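Local atomic coordinates of TSC1 N-terminal domain (Chaetomium thermophilum, PDB entry 7A0M), a protein that forms the N-terminal domain of TSC1, which probably binds lysosomal phosphoinositides and helps bring the TSC complex to lysosomes to regulate mTORC1. Residues D30-I35 against L79-P84; A59-A64 against A73-V78; Q234-D239 against N246-A251; N272-L277 against P324-I329. One frame throughout, in Å; residues are numbered along the deposited sequence.

Interaction 1: residues D30-I35 against L79-P84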
loop_
_atom_site.group_PDB
_atom_site.type_symbol
_atom_site.label_atom_id
_atom_site.label_comp_id
_atom_site.label_asym_id
_atom_site.label_seq_id
_atom_site.Cartn_x
_atom_site.Cartn_y
_atom_site.Cartn_z
ATOM N N ASP B 30 -28.454 65.490 -1.978
ATOM C CA ASP B 30 -29.863 65.779 -2.211
ATOM C C ASP B 30 -30.549 64.742 -3.089
ATOM O O ASP B 30 -31.783 64.699 -3.123
ATOM C CB ASP B 30 -30.024 67.167 -2.835
ATOM C CG ASP B 30 -29.677 68.282 -1.869
ATOM O OD1 ASP B 30 -29.639 68.026 -0.648
ATOM O OD2 ASP B 30 -29.446 69.419 -2.329
ATOM N N LEU B 31 -29.788 63.903 -3.793
ATOM C CA LEU B 31 -30.411 62.899 -4.646
ATOM C C LEU B 31 -30.883 61.688 -3.854
ATOM O O LEU B 31 -31.993 61.194 -4.081
ATOM C CB LEU B 31 -29.440 62.435 -5.721
ATOM C CG LEU B 31 -28.738 63.411 -6.644
ATOM C CD1 LEU B 31 -27.905 62.519 -7.487
ATOM C CD2 LEU B 31 -29.708 64.189 -7.496
ATOM N N ASP B 32 -30.044 61.176 -2.948
ATOM C CA ASP B 32 -30.419 59.987 -2.191
ATOM C C ASP B 32 -31.631 60.247 -1.309
ATOM O O ASP B 32 -32.430 59.335 -1.070
ATOM C CB ASP B 32 -29.248 59.495 -1.338
ATOM C CG ASP B 32 -28.000 59.213 -2.156
ATOM O OD1 ASP B 32 -28.112 58.663 -3.271
ATOM O OD2 ASP B 32 -26.894 59.525 -1.667
ATOM N N ALA B 33 -31.786 61.479 -0.820
ATOM C CA ALA B 33 -32.919 61.797 0.040
ATOM C C ALA B 33 -34.239 61.704 -0.712
ATOM O O ALA B 33 -35.213 61.147 -0.194
ATOM C CB ALA B 33 -32.745 63.191 0.641
ATOM N N ILE B 34 -34.295 62.243 -1.931
ATOM C CA ILE B 34 -35.525 62.171 -2.713
ATOM C C ILE B 34 -35.837 60.726 -3.089
ATOM O O ILE B 34 -37.002 60.309 -3.096
ATOM C CB ILE B 34 -35.429 63.072 -3.955
ATOM C CG1 ILE B 34 -35.118 64.511 -3.549
ATOM C CG2 ILE B 34 -36.743 63.063 -4.699
ATOM C CD1 ILE B 34 -34.951 65.452 -4.722
ATOM N N ILE B 35 -34.805 59.943 -3.416
ATOM C CA ILE B 35 -35.005 58.544 -3.788
ATOM C C ILE B 35 -35.623 57.764 -2.633
ATOM O O ILE B 35 -36.572 56.993 -2.820
ATOM C CB ILE B 35 -33.676 57.911 -4.240
ATOM C CG1 ILE B 35 -33.217 58.511 -5.570
ATOM C CG2 ILE B 35 -33.813 56.402 -4.361
ATOM C CD1 ILE B 35 -31.931 57.924 -6.104
ATOM N N LEU B 79 -29.277 53.658 -11.136
ATOM C CA LEU B 79 -30.065 52.457 -11.379
ATOM C C LEU B 79 -30.011 51.498 -10.197
ATOM O O LEU B 79 -30.981 50.777 -9.942
ATOM C CB LEU B 79 -29.585 51.780 -12.659
ATOM C CG LEU B 79 -30.501 50.732 -13.279
ATOM C CD1 LEU B 79 -31.895 51.302 -13.484
ATOM C CD2 LEU B 79 -29.914 50.295 -14.602
ATOM N N ARG B 80 -28.891 51.472 -9.470
ATOM C CA ARG B 80 -28.792 50.616 -8.291
ATOM C C ARG B 80 -29.744 51.078 -7.194
ATOM O O ARG B 80 -30.431 50.257 -6.575
ATOM C CB ARG B 80 -27.350 50.586 -7.784
ATOM C CG ARG B 80 -26.384 49.909 -8.741
ATOM C CD ARG B 80 -24.933 50.040 -8.307
ATOM N NE ARG B 80 -24.720 49.627 -6.924
ATOM C CZ ARG B 80 -23.609 49.872 -6.237
ATOM N NH1 ARG B 80 -22.605 50.527 -6.807
ATOM N NH2 ARG B 80 -23.498 49.463 -4.981
ATOM N N GLN B 81 -29.795 52.386 -6.936
ATOM C CA GLN B 81 -30.640 52.894 -5.862
ATOM C C GLN B 81 -32.122 52.793 -6.204
ATOM O O GLN B 81 -32.947 52.572 -5.311
ATOM C CB GLN B 81 -30.275 54.342 -5.550
ATOM C CG GLN B 81 -28.827 54.556 -5.162
ATOM C CD GLN B 81 -28.547 56.004 -4.841
ATOM O OE1 GLN B 81 -29.449 56.738 -4.443
ATOM N NE2 GLN B 81 -27.298 56.426 -5.010
ATOM N N LEU B 82 -32.479 52.953 -7.476
ATOM C CA LEU B 82 -33.870 52.898 -7.904
ATOM C C LEU B 82 -34.327 51.490 -8.254
ATOM O O LEU B 82 -35.480 51.312 -8.660
ATOM C CB LEU B 82 -34.093 53.821 -9.108
ATOM C CG LEU B 82 -34.219 55.316 -8.813
ATOM C CD1 LEU B 82 -34.248 56.116 -10.105
ATOM C CD2 LEU B 82 -35.463 55.589 -7.983
ATOM N N ARG B 83 -33.452 50.497 -8.113
ATOM C CA ARG B 83 -33.815 49.115 -8.415
ATOM C C ARG B 83 -35.041 48.604 -7.663
ATOM O O ARG B 83 -35.879 47.943 -8.297
ATOM C CB ARG B 83 -32.610 48.205 -8.141
ATOM C CG ARG B 83 -32.854 46.742 -8.446
ATOM C CD ARG B 83 -31.621 45.925 -8.120
ATOM N NE ARG B 83 -31.283 46.044 -6.704
ATOM C CZ ARG B 83 -31.864 45.352 -5.729
ATOM N NH1 ARG B 83 -32.827 44.482 -6.006
ATOM N NH2 ARG B 83 -31.486 45.535 -4.472
ATOM N N PRO B 84 -35.213 48.842 -6.354
ATOM C CA PRO B 84 -36.423 48.326 -5.692
ATOM C C PRO B 84 -37.709 48.887 -6.266
ATOM O O PRO B 84 -38.745 48.210 -6.225
ATOM C CB PRO B 84 -36.231 48.752 -4.229
ATOM C CG PRO B 84 -34.765 48.902 -4.070
ATOM C CD PRO B 84 -34.284 49.446 -5.380
#
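I35 points its side chain at Q81 and L82, and its two branches divide the work. From CB, the CG2 methyl turns to L82, where it lies 4.1 Å from CD2 of that leucine, and it also approaches the backbone O of Q81. The other branch runs through CG1, anti to the carbonyl carbon (chi1 -69°), and ends in CD1, 4.0 Å from Q81 CB, the two side chains crossing at about a right angle. Helix 29-41 is thereby joined to the C-terminal part of helix 69-81 in an all-helical, elongated domain consistent with an alpha-solenoid; helix 9-21 also touches I35, through L12. Q81 itself reaches out fully extended beyond CG, so that its amide comes up to the D32 carboxylate. There D32 OD1 lies 3.1 Å from Q81 CD, with the two planar groups turned 50° apart. With an alanine here, the reach beyond CB is gone, and D32 would probably lose the polar group beside its carboxylate. P27, in the loop that precedes helix 29-41, touches both D32 and Q81 at this partly exposed margin.

Interaction 2: residues A59-A64 against A73-V78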
loop_
_atom_site.group_PDB
_atom_site.type_symbol
_atom_site.label_atom_id
_atom_site.label_comp_id
_atom_site.label_asym_id
_atom_site.label_seq_id
_atom_site.Cartn_x
_atom_site.Cartn_y
_atom_site.Cartn_z
ATOM N N ALA B 59 -35.703 57.139 -21.193
ATOM C CA ALA B 59 -35.564 58.424 -21.871
ATOM C C ALA B 59 -34.239 59.087 -21.529
ATOM O O ALA B 59 -33.555 59.615 -22.412
ATOM C CB ALA B 59 -36.724 59.355 -21.512
ATOM N N ILE B 60 -33.867 59.089 -20.244
ATOM C CA ILE B 60 -32.597 59.684 -19.834
ATOM C C ILE B 60 -31.438 58.978 -20.526
ATOM O O ILE B 60 -30.507 59.613 -21.038
ATOM C CB ILE B 60 -32.451 59.623 -18.302
ATOM C CG1 ILE B 60 -33.479 60.518 -17.612
ATOM C CG2 ILE B 60 -31.051 60.008 -17.874
ATOM C CD1 ILE B 60 -33.541 60.329 -16.112
ATOM N N TRP B 61 -31.485 57.645 -20.545
ATOM C CA TRP B 61 -30.441 56.854 -21.188
ATOM C C TRP B 61 -30.311 57.201 -22.666
ATOM O O TRP B 61 -29.199 57.370 -23.180
ATOM C CB TRP B 61 -30.743 55.369 -20.997
ATOM C CG TRP B 61 -29.805 54.444 -21.719
ATOM C CD1 TRP B 61 -30.019 53.822 -22.916
ATOM C CD2 TRP B 61 -28.509 54.027 -21.277
ATOM N NE1 TRP B 61 -28.936 53.040 -23.242
ATOM C CE2 TRP B 61 -27.993 53.155 -22.256
ATOM C CE3 TRP B 61 -27.732 54.309 -20.151
ATOM C CZ2 TRP B 61 -26.735 52.564 -22.142
ATOM C CZ3 TRP B 61 -26.482 53.724 -20.041
ATOM C CH2 TRP B 61 -25.995 52.865 -21.031
ATOM N N ASP B 62 -31.439 57.290 -23.375
ATOM C CA ASP B 62 -31.389 57.585 -24.806
ATOM C C ASP B 62 -30.896 59.004 -25.067
ATOM O O ASP B 62 -29.951 59.212 -25.836
ATOM C CB ASP B 62 -32.762 57.385 -25.439
ATOM C CG ASP B 62 -32.711 57.416 -26.956
ATOM O OD1 ASP B 62 -32.037 56.552 -27.554
ATOM O OD2 ASP B 62 -33.343 58.313 -27.552
ATOM N N LYS B 63 -31.525 59.998 -24.443
ATOM C CA LYS B 63 -31.231 61.383 -24.793
ATOM C C LYS B 63 -29.970 61.920 -24.128
ATOM O O LYS B 63 -29.388 62.886 -24.633
ATOM C CB LYS B 63 -32.413 62.295 -24.458
ATOM C CG LYS B 63 -33.701 61.961 -25.198
ATOM C CD LYS B 63 -34.843 62.871 -24.759
ATOM C CE LYS B 63 -36.125 62.571 -25.525
ATOM N NZ LYS B 63 -37.292 63.323 -24.980
ATOM N N ALA B 64 -29.547 61.346 -23.005
ATOM C CA ALA B 64 -28.487 61.948 -22.209
ATOM C C ALA B 64 -27.340 61.014 -21.850
ATOM O O ALA B 64 -26.246 61.513 -21.559
ATOM C CB ALA B 64 -29.062 62.536 -20.911
ATOM N N ALA B 73 -21.189 55.210 -15.462
ATOM C CA ALA B 73 -20.931 54.880 -14.065
ATOM C C ALA B 73 -21.891 55.622 -13.150
ATOM O O ALA B 73 -22.375 55.065 -12.158
ATOM C CB ALA B 73 -19.481 55.206 -13.708
ATOM N N ALA B 74 -22.169 56.890 -13.461
ATOM C CA ALA B 74 -23.166 57.638 -12.706
ATOM C C ALA B 74 -24.557 57.047 -12.900
ATOM O O ALA B 74 -25.324 56.922 -11.938
ATOM C CB ALA B 74 -23.142 59.108 -13.118
ATOM N N PHE B 75 -24.897 56.676 -14.138
ATOM C CA PHE B 75 -26.211 56.104 -14.417
ATOM C C PHE B 75 -26.408 54.775 -13.695
ATOM O O PHE B 75 -27.513 54.475 -13.228
ATOM C CB PHE B 75 -26.399 55.927 -15.923
ATOM C CG PHE B 75 -27.756 55.419 -16.312
ATOM C CD1 PHE B 75 -28.843 56.278 -16.361
ATOM C CD2 PHE B 75 -27.946 54.087 -16.640
ATOM C CE1 PHE B 75 -30.095 55.814 -16.720
ATOM C CE2 PHE B 75 -29.194 53.618 -17.001
ATOM C CZ PHE B 75 -30.271 54.483 -17.041
ATOM N N VAL B 76 -25.352 53.964 -13.597
ATOM C CA VAL B 76 -25.472 52.691 -12.892
ATOM C C VAL B 76 -25.736 52.930 -11.411
ATOM O O VAL B 76 -26.534 52.220 -10.788
ATOM C CB VAL B 76 -24.216 51.830 -13.116
ATOM C CG1 VAL B 76 -24.273 50.574 -12.264
ATOM C CG2 VAL B 76 -24.084 51.459 -14.582
ATOM N N ALA B 77 -25.085 53.941 -10.831
ATOM C CA ALA B 77 -25.325 54.271 -9.429
ATOM C C ALA B 77 -26.781 54.653 -9.202
ATOM O O ALA B 77 -27.386 54.264 -8.196
ATOM C CB ALA B 77 -24.395 55.399 -8.985
ATOM N N VAL B 78 -27.359 55.425 -10.125
ATOM C CA VAL B 78 -28.773 55.768 -10.027
ATOM C C VAL B 78 -29.638 54.528 -10.192
ATOM O O VAL B 78 -30.634 54.349 -9.480
ATOM C CB VAL B 78 -29.131 56.831 -11.078
ATOM C CG1 VAL B 78 -30.548 57.303 -10.875
ATOM C CG2 VAL B 78 -28.171 57.992 -11.001
#
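W61 sets the benzo part of its indole against the ring of F75. CE3 is the leading atom: it stands 3.5 Å above one face of the phenyl ring, displaced toward the rim, over the CD2 and CE2 side. W61 CZ3 follows at 3.7 Å from F75 CD2, and the tryptophan CB passes near the phenylalanine CZ. The two ring planes are inclined at 46° with centroids 5.0 Å apart, so neither ring lies flat on the other. I60, one residue earlier, adds a looser apolar touch, its CG2 being 4.5 Å from F75 CE1.

Both aromatic side chains have CG anti to the backbone N (chi1 175° for W61 and -177° for F75). In both, this torsion extends the ring away from its own backbone N, and the two side chains cross at about a right angle.

Beyond this first shell, other residues hold the rings in place. The ring of Y72 meets W61 with the planes not far from parallel, W95 of helix 89-105 meets F75 at a steeper inclination, and K98 and L99 of that same helix touch the indole. V65 touches both I60 and F75, while I20 of helix 9-21 reaches I60. From W61 to A64 the helix takes a wider pi-type turn, and A64 O is hydrogen-bonded to H68 ND1 in the short connection to the next helix. Two successive, roughly antiparallel helices, 45-65 and 69-81, sealed by buried aromatic and aliphatic side chains, form a helical hairpin, consistent with an alpha-solenoid-like stacking of helices.

Interaction 3: residues Q234-D239 against N246-A251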
loop_
_atom_site.group_PDB
_atom_site.type_symbol
_atom_site.label_atom_id
_atom_site.label_comp_id
_atom_site.label_asym_id
_atom_site.label_seq_id
_atom_site.Cartn_x
_atom_site.Cartn_y
_atom_site.Cartn_z
ATOM N N GLN B 234 -18.341 11.380 -21.437
ATOM C CA GLN B 234 -18.335 11.161 -22.880
ATOM C C GLN B 234 -17.072 11.723 -23.522
ATOM O O GLN B 234 -16.509 11.109 -24.437
ATOM C CB GLN B 234 -19.587 11.779 -23.501
ATOM C CG GLN B 234 -19.815 11.424 -24.954
ATOM C CD GLN B 234 -21.283 11.433 -25.325
ATOM O OE1 GLN B 234 -21.647 11.166 -26.471
ATOM N NE2 GLN B 234 -22.142 11.706 -24.346
ATOM N N SER B 235 -16.619 12.893 -23.067
ATOM C CA SER B 235 -15.348 13.430 -23.543
ATOM C C SER B 235 -14.190 12.512 -23.168
ATOM O O SER B 235 -13.276 12.291 -23.971
ATOM C CB SER B 235 -15.125 14.832 -22.978
ATOM O OG SER B 235 -13.859 15.343 -23.365
ATOM N N LEU B 236 -14.214 11.971 -21.948
ATOM C CA LEU B 236 -13.148 11.077 -21.504
ATOM C C LEU B 236 -13.104 9.794 -22.327
ATOM O O LEU B 236 -12.043 9.171 -22.444
ATOM C CB LEU B 236 -13.330 10.755 -20.022
ATOM C CG LEU B 236 -13.020 11.890 -19.044
ATOM C CD1 LEU B 236 -13.693 11.644 -17.705
ATOM C CD2 LEU B 236 -11.518 12.039 -18.862
ATOM N N GLN B 237 -14.237 9.382 -22.898
ATOM C CA GLN B 237 -14.292 8.149 -23.675
ATOM C C GLN B 237 -13.994 8.353 -25.153
ATOM O O GLN B 237 -13.537 7.414 -25.815
ATOM C CB GLN B 237 -15.670 7.493 -23.545
ATOM C CG GLN B 237 -15.981 6.909 -22.181
ATOM C CD GLN B 237 -17.343 6.245 -22.149
ATOM O OE1 GLN B 237 -18.177 6.547 -21.298
ATOM N NE2 GLN B 237 -17.574 5.328 -23.081
ATOM N N LYS B 238 -14.241 9.545 -25.690
ATOM C CA LYS B 238 -14.219 9.739 -27.136
ATOM C C LYS B 238 -13.190 10.748 -27.615
ATOM O O LYS B 238 -12.563 10.524 -28.654
ATOM C CB LYS B 238 -15.607 10.175 -27.630
ATOM C CG LYS B 238 -16.713 9.172 -27.357
ATOM C CD LYS B 238 -18.067 9.744 -27.739
ATOM C CE LYS B 238 -19.189 8.766 -27.437
ATOM N NZ LYS B 238 -20.467 9.187 -28.073
ATOM N N ASP B 239 -13.005 11.861 -26.906
ATOM C CA ASP B 239 -12.071 12.880 -27.365
ATOM C C ASP B 239 -10.659 12.312 -27.461
ATOM O O ASP B 239 -10.261 11.433 -26.691
ATOM C CB ASP B 239 -12.093 14.092 -26.435
ATOM C CG ASP B 239 -13.336 14.943 -26.621
ATOM O OD1 ASP B 239 -13.938 14.884 -27.713
ATOM O OD2 ASP B 239 -13.705 15.677 -25.681
ATOM N N ASN B 246 -7.426 15.469 -20.370
ATOM C CA ASN B 246 -6.834 15.769 -19.070
ATOM C C ASN B 246 -7.648 16.812 -18.315
ATOM O O ASN B 246 -7.826 16.703 -17.096
ATOM C CB ASN B 246 -5.390 16.239 -19.245
ATOM C CG ASN B 246 -4.654 16.360 -17.925
ATOM O OD1 ASN B 246 -4.387 15.361 -17.258
ATOM N ND2 ASN B 246 -4.319 17.587 -17.544
ATOM N N LEU B 247 -8.143 17.834 -19.018
ATOM C CA LEU B 247 -9.039 18.801 -18.393
ATOM C C LEU B 247 -10.300 18.125 -17.866
ATOM O O LEU B 247 -10.712 18.356 -16.724
ATOM C CB LEU B 247 -9.399 19.905 -19.386
ATOM C CG LEU B 247 -8.352 20.989 -19.631
ATOM C CD1 LEU B 247 -8.893 22.036 -20.589
ATOM C CD2 LEU B 247 -7.927 21.629 -18.319
ATOM N N ALA B 248 -10.934 17.292 -18.698
ATOM C CA ALA B 248 -12.121 16.562 -18.263
ATOM C C ALA B 248 -11.820 15.679 -17.058
ATOM O O ALA B 248 -12.656 15.541 -16.157
ATOM C CB ALA B 248 -12.673 15.724 -19.414
ATOM N N LEU B 249 -10.631 15.075 -17.024
ATOM C CA LEU B 249 -10.285 14.204 -15.907
ATOM C C LEU B 249 -10.097 15.005 -14.624
ATOM O O LEU B 249 -10.501 14.560 -13.544
ATOM C CB LEU B 249 -9.025 13.403 -16.235
ATOM C CG LEU B 249 -8.747 12.218 -15.308
ATOM C CD1 LEU B 249 -9.888 11.214 -15.382
ATOM C CD2 LEU B 249 -7.424 11.557 -15.662
ATOM N N ILE B 250 -9.487 16.188 -14.724
ATOM C CA ILE B 250 -9.333 17.043 -13.550
ATOM C C ILE B 250 -10.697 17.439 -13.003
ATOM O O ILE B 250 -10.925 17.421 -11.788
ATOM C CB ILE B 250 -8.478 18.279 -13.889
ATOM C CG1 ILE B 250 -7.033 17.868 -14.173
ATOM C CG2 ILE B 250 -8.528 19.296 -12.757
ATOM C CD1 ILE B 250 -6.145 19.016 -14.603
ATOM N N ALA B 251 -11.628 17.795 -13.893
ATOM C CA ALA B 251 -12.979 18.126 -13.453
ATOM C C ALA B 251 -13.649 16.932 -12.785
ATOM O O ALA B 251 -14.304 17.081 -11.746
ATOM C CB ALA B 251 -13.812 18.618 -14.636
#
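L236 meets A248 and L249 without any flat side-chain group between them; the flat groups nearby, the Q234 amide and the D239 carboxylate, belong to the flank of the contact. Q234 OE1 accepts a hydrogen bond from K238 NZ at 2.8 Å, the donor standing 31° out of the carbonyl plane. At the D239 carboxylate, OD1 receives R202 in a salt bridge together with hydrogen bonds from W306 NE1 and V309 N, so several donors pin this buried acid.

Between the helices the fit is aliphatic. L236 places CG 3.9 Å from the A248 methyl, while CD2 touches the same methyl and reaches on to L249, 3.7 Å from its backbone N and 3.9 Å from its CB. The leucine's CG lies anti to the carbonyl carbon (chi1 -72°), which directs its branches across to helix 242-255. S235 OG passes 4.1 Å from the same A248 methyl. The axes of 234-238 and 246-251 approach to 9.1 Å, with 142° between their N-to-C directions, and the A248 methyl faces L236. The next helix, 267-278, adds I273 against L236 and L277 against L249. Dispersion and exclusion of water thus join the two helices directly, while the directional polar bonds fix the helix end and its acid.

Interaction 4: residues N272-L277 against P324-I329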
loop_
_atom_site.group_PDB
_atom_site.type_symbol
_atom_site.label_atom_id
_atom_site.label_comp_id
_atom_site.label_asym_id
_atom_site.label_seq_id
_atom_site.Cartn_x
_atom_site.Cartn_y
_atom_site.Cartn_z
ATOM N N ASN B 272 -13.808 1.792 -17.194
ATOM C CA ASN B 272 -13.396 1.751 -18.594
ATOM C C ASN B 272 -12.621 3.000 -18.990
ATOM O O ASN B 272 -11.706 2.922 -19.818
ATOM C CB ASN B 272 -14.615 1.570 -19.497
ATOM C CG ASN B 272 -15.192 0.169 -19.427
ATOM O OD1 ASN B 272 -14.507 -0.780 -19.045
ATOM N ND2 ASN B 272 -16.461 0.033 -19.797
ATOM N N ILE B 273 -12.977 4.155 -18.424
ATOM C CA ILE B 273 -12.225 5.378 -18.696
ATOM C C ILE B 273 -10.790 5.240 -18.207
ATOM O O ILE B 273 -9.844 5.640 -18.897
ATOM C CB ILE B 273 -12.928 6.592 -18.061
ATOM C CG1 ILE B 273 -14.231 6.902 -18.803
ATOM C CG2 ILE B 273 -12.011 7.809 -18.060
ATOM C CD1 ILE B 273 -15.054 7.995 -18.158
ATOM N N TYR B 274 -10.603 4.667 -17.015
ATOM C CA TYR B 274 -9.254 4.442 -16.506
ATOM C C TYR B 274 -8.451 3.543 -17.438
ATOM O O TYR B 274 -7.275 3.811 -17.712
ATOM C CB TYR B 274 -9.311 3.839 -15.102
ATOM C CG TYR B 274 -8.006 3.218 -14.659
ATOM C CD1 TYR B 274 -6.978 4.002 -14.156
ATOM C CD2 TYR B 274 -7.802 1.846 -14.744
ATOM C CE1 TYR B 274 -5.782 3.439 -13.754
ATOM C CE2 TYR B 274 -6.610 1.275 -14.344
ATOM C CZ TYR B 274 -5.605 2.075 -13.849
ATOM O OH TYR B 274 -4.415 1.509 -13.447
ATOM N N ALA B 275 -9.070 2.467 -17.932
ATOM C CA ALA B 275 -8.362 1.547 -18.817
ATOM C C ALA B 275 -7.984 2.220 -20.131
ATOM O O ALA B 275 -6.903 1.966 -20.674
ATOM C CB ALA B 275 -9.213 0.305 -19.070
ATOM N N ARG B 276 -8.862 3.076 -20.660
ATOM C CA ARG B 276 -8.548 3.781 -21.899
ATOM C C ARG B 276 -7.368 4.723 -21.708
ATOM O O ARG B 276 -6.438 4.750 -22.523
ATOM C CB ARG B 276 -9.766 4.561 -22.396
ATOM C CG ARG B 276 -9.520 5.236 -23.737
ATOM C CD ARG B 276 -10.400 6.456 -23.944
ATOM N NE ARG B 276 -10.231 7.007 -25.286
ATOM C CZ ARG B 276 -10.522 8.258 -25.625
ATOM N NH1 ARG B 276 -10.990 9.105 -24.718
ATOM N NH2 ARG B 276 -10.334 8.668 -26.872
ATOM N N LEU B 277 -7.392 5.513 -20.632
ATOM C CA LEU B 277 -6.309 6.457 -20.384
ATOM C C LEU B 277 -5.017 5.742 -20.011
ATOM O O LEU B 277 -3.926 6.276 -20.243
ATOM C CB LEU B 277 -6.713 7.439 -19.284
ATOM C CG LEU B 277 -8.046 8.161 -19.503
ATOM C CD1 LEU B 277 -8.254 9.261 -18.471
ATOM C CD2 LEU B 277 -8.140 8.712 -20.917
ATOM N N PRO B 324 -2.669 9.409 -12.501
ATOM C CA PRO B 324 -2.414 8.887 -11.144
ATOM C C PRO B 324 -3.429 9.347 -10.113
ATOM O O PRO B 324 -3.841 8.554 -9.257
ATOM C CB PRO B 324 -1.006 9.412 -10.825
ATOM C CG PRO B 324 -0.372 9.613 -12.147
ATOM C CD PRO B 324 -1.470 10.064 -13.060
ATOM N N GLU B 325 -3.844 10.614 -10.168
ATOM C CA GLU B 325 -4.862 11.097 -9.240
ATOM C C GLU B 325 -6.204 10.417 -9.478
ATOM O O GLU B 325 -6.993 10.260 -8.539
ATOM C CB GLU B 325 -5.002 12.616 -9.359
ATOM C CG GLU B 325 -3.762 13.399 -8.935
ATOM C CD GLU B 325 -2.683 13.439 -10.005
ATOM O OE1 GLU B 325 -2.812 12.716 -11.015
ATOM O OE2 GLU B 325 -1.702 14.192 -9.833
ATOM N N TYR B 326 -6.479 10.008 -10.719
ATOM C CA TYR B 326 -7.722 9.297 -11.005
ATOM C C TYR B 326 -7.712 7.906 -10.385
ATOM O O TYR B 326 -8.733 7.447 -9.860
ATOM C CB TYR B 326 -7.943 9.221 -12.514
ATOM C CG TYR B 326 -9.292 8.669 -12.916
ATOM C CD1 TYR B 326 -10.455 9.112 -12.301
ATOM C CD2 TYR B 326 -9.402 7.716 -13.920
ATOM C CE1 TYR B 326 -11.692 8.614 -12.670
ATOM C CE2 TYR B 326 -10.634 7.213 -14.295
ATOM C CZ TYR B 326 -11.776 7.666 -13.667
ATOM O OH TYR B 326 -13.003 7.167 -14.037
ATOM N N PHE B 327 -6.569 7.216 -10.442
ATOM C CA PHE B 327 -6.435 5.943 -9.740
ATOM C C PHE B 327 -6.686 6.116 -8.248
ATOM O O PHE B 327 -7.373 5.298 -7.625
ATOM C CB PHE B 327 -5.044 5.353 -9.989
ATOM C CG PHE B 327 -4.834 3.988 -9.382
ATOM C CD1 PHE B 327 -4.508 3.845 -8.040
ATOM C CD2 PHE B 327 -4.945 2.848 -10.160
ATOM C CE1 PHE B 327 -4.313 2.593 -7.486
ATOM C CE2 PHE B 327 -4.749 1.592 -9.611
ATOM C CZ PHE B 327 -4.433 1.465 -8.274
ATOM N N THR B 328 -6.131 7.179 -7.659
ATOM C CA THR B 328 -6.269 7.399 -6.224
ATOM C C THR B 328 -7.727 7.593 -5.826
ATOM O O THR B 328 -8.186 7.027 -4.826
ATOM C CB THR B 328 -5.431 8.607 -5.802
ATOM O OG1 THR B 328 -4.040 8.288 -5.923
ATOM C CG2 THR B 328 -5.733 8.999 -4.363
ATOM N N ILE B 329 -8.478 8.378 -6.602
ATOM C CA ILE B 329 -9.856 8.664 -6.219
ATOM C C ILE B 329 -10.747 7.448 -6.452
ATOM O O ILE B 329 -11.686 7.206 -5.683
ATOM C CB ILE B 329 -10.374 9.916 -6.959
ATOM C CG1 ILE B 329 -11.644 10.447 -6.290
ATOM C CG2 ILE B 329 -10.625 9.633 -8.434
ATOM C CD1 ILE B 329 -11.438 10.867 -4.850
#
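Y326 projects its ring into the hollow beside I273 and Y274. Its CE2 corner is the bump that fits: it lies 3.7 Å from Y274 CB and as close to Y274 N, which sits in the plane of the ring at its edge. I273 lines the other part of the hollow, with CG2 4.1 Å from the same CE2. Having CG anti to the backbone N (chi1 -172°) sends the Y326 ring across the gap, far enough for OH to bond L270 O.

The ring of Y274 lies alongside F327, while its CB and backbone N receive Y326. Y326 CD2 lies at the edge of the Y274 ring, while Y274 CE1 and OH come up at the edge of F327, the OH 3.6 Å from F327 CD2. The Y274 and F327 rings are inclined at 55°; Y274 OH has its hydrogen-bonding partner in S369 OG. Were Y326 an alanine, the hollow would probably lose its filler and L270 O its hydroxyl partner. F338 packs on both Y274 and F327, and Y383 of the second subunit touches F327. Helices 267-278 and 323-333, joined through a long, partly unmodelled connection, run at 154° with segment axes 10.8 Å apart, an antiparallel pair with a buried aromatic interface in the all-helical Hamartin family region.

In the fold
The four contacts form two pairs, on opposite sides of the chain's centre. Interactions 1 and 2, centred 13 Å apart, share helix 69-81: interaction 2 is buried and aromatic, whereas interaction 1 is only partly buried and ends in a polar pair at its margin. Interactions 3 and 4, centred 11 Å apart and in the Hamartin family region, are both buried, but the former rests on aliphatic leucine and alanine side chains and the latter on large rings. R276 couples them, its guanidinium probably hydrogen-bonding L236 O and D239 O at the end of helix 228-238. Between the pairs the nearest atoms remain at least about 33 Å apart, and only interaction 4 reaches the second subunit.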